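Glutathione S-transferase (Acinetobacter baumannii, PDB 4MP4) probably catalyses the conjugation of glutathione to electrophilic substrates, as other members of the glutathione S-transferase family do. Local coordinates at residues A168-A171 against L172-R176. Residues are numbered along the deposited sequence; the frame is centred on the assembly and turned at random.
Sequences AELA and LMLQR
L170 and L174, one turn apart on helix 165-178, meet where this largely buried part of the helix, in the all-helical C-terminal domain of the glutathione S-transferase fold, faces helix 135-151. The backbone is the tight part, held by successive i to i+4 hydrogen bonds. The amide N of L174 reaches O of L170 at 2.8 Å, almost straight in line with the carbonyl. By contrast, N of L172 lies 3.2 Å from O of A168, above that carbonyl's plane. L174 has CG anti to its carbonyl carbon (chi1 -72°), beside the backbone N and near O of L170; chi2 then carries CD1 to 4.2 Å from CG of L170. Leucine's two methyls fill the interface with L144 and A148, and the unbranched chain of M173 can bend, at chi2 and chi3, to reach L144. A171, with nothing beyond CB, lets Q195 of helix 186-196 come close. L172 turns to P19 and F22 of helix 19-30, tying this helix to the N-terminal thioredoxin-like domain. The looser side belongs to E169, partly exposed, whose carboxylate is hydrogen-bonded through OE2 to NE2 of Q105. OE1 of Q175 accepts a hydrogen bond from NE2 of Q179, while its aliphatic part folds back along the helix, CG resting 3.3 Å from O of A171.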
loop_
_atom_site.group_PDB
_atom_site.type_symbol
_atom_site.label_atom_id
_atom_site.label_comp_id
_atom_site.label_asym_id
_atom_site.label_seq_id
_atom_site.Cartn_x
_atom_site.Cartn_y
_atom_site.Cartn_z
ATOM N N ALA A 168 7.590 11.795 -8.357
ATOM C CA ALA A 168 7.754 10.910 -9.501
ATOM C C ALA A 168 6.517 10.007 -9.658
ATOM O O ALA A 168 6.103 9.690 -10.784
ATOM C CB ALA A 168 9.042 10.092 -9.376
ATOM N N GLU A 169 5.915 9.631 -8.532
ATOM C CA GLU A 169 4.757 8.738 -8.541
ATOM C C GLU A 169 3.503 9.467 -9.036
ATOM O O GLU A 169 2.700 8.900 -9.778
ATOM C CB GLU A 169 4.504 8.139 -7.152
ATOM C CG GLU A 169 5.640 7.289 -6.598
ATOM C CD GLU A 169 5.500 7.017 -5.086
ATOM O OE1 GLU A 169 4.677 7.687 -4.438
ATOM O OE2 GLU A 169 6.208 6.143 -4.545
ATOM N N LEU A 170 3.342 10.723 -8.618
ATOM C CA LEU A 170 2.193 11.524 -9.013
ATOM C C LEU A 170 2.282 11.874 -10.492
ATOM O O LEU A 170 1.302 11.748 -11.223
ATOM C CB LEU A 170 2.102 12.806 -8.173
ATOM C CG LEU A 170 0.938 13.758 -8.496
ATOM C CD1 LEU A 170 -0.423 13.112 -8.202
ATOM C CD2 LEU A 170 1.072 15.052 -7.718
ATOM N N ALA A 171 3.458 12.310 -10.929
ATOM C CA ALA A 171 3.671 12.614 -12.342
ATOM C C ALA A 171 3.312 11.431 -13.236
ATOM O O ALA A 171 2.640 11.607 -14.244
ATOM C CB ALA A 171 5.101 13.069 -12.610
ATOM N N LEU A 172 3.765 10.231 -12.873
ATOM C CA LEU A 172 3.471 9.064 -13.698
ATOM C C LEU A 172 1.957 8.873 -13.780
ATOM O O LEU A 172 1.412 8.611 -14.851
ATOM C CB LEU A 172 4.184 7.799 -13.201
ATOM C CG LEU A 172 3.855 6.552 -14.037
ATOM C CD1 LEU A 172 5.061 5.607 -14.112
ATOM C CD2 LEU A 172 2.552 5.803 -13.545
ATOM N N MET A 173 1.288 9.021 -12.644
ATOM C CA MET A 173 -0.169 8.913 -12.583
ATOM C C MET A 173 -0.814 9.915 -13.510
ATOM O O MET A 173 -1.707 9.558 -14.278
ATOM C CB MET A 173 -0.678 9.123 -11.156
ATOM C CG MET A 173 -2.128 8.740 -10.970
ATOM S SD MET A 173 -2.535 6.998 -11.321
ATOM C CE MET A 173 -2.123 6.178 -9.790
ATOM N N LEU A 174 -0.359 11.162 -13.452
ATOM C CA LEU A 174 -0.909 12.199 -14.326
ATOM C C LEU A 174 -0.609 11.920 -15.807
ATOM O O LEU A 174 -1.424 12.215 -16.682
ATOM C CB LEU A 174 -0.397 13.582 -13.916
ATOM C CG LEU A 174 -0.947 14.189 -12.624
ATOM C CD1 LEU A 174 -0.090 15.368 -12.181
ATOM C CD2 LEU A 174 -2.362 14.644 -12.849
ATOM N N GLN A 175 0.555 11.326 -16.067
ATOM C CA GLN A 175 1.000 11.027 -17.413
ATOM C C GLN A 175 0.102 10.001 -18.092
ATOM O O GLN A 175 -0.024 10.000 -19.316
ATOM C CB GLN A 175 2.460 10.561 -17.416
ATOM C CG GLN A 175 3.496 11.714 -17.406
ATOM C CD GLN A 175 3.589 12.452 -18.746
ATOM O OE1 GLN A 175 2.581 12.864 -19.316
ATOM N NE2 GLN A 175 4.801 12.607 -19.250
ATOM N N ARG A 176 -0.531 9.146 -17.294
ATOM C CA ARG A 176 -1.485 8.170 -17.810
ATOM C C ARG A 176 -2.596 8.900 -18.542
ATOM O O ARG A 176 -3.145 8.411 -19.523
ATOM C CB ARG A 176 -2.091 7.321 -16.670
ATOM C CG ARG A 176 -1.068 6.589 -15.844
ATOM C CD ARG A 176 -1.670 5.901 -14.612
ATOM N NE ARG A 176 -1.910 4.510 -14.947
ATOM C CZ ARG A 176 -1.305 3.481 -14.382
ATOM N NH1 ARG A 176 -0.458 3.670 -13.392
ATOM N NH2 ARG A 176 -1.585 2.260 -14.797
#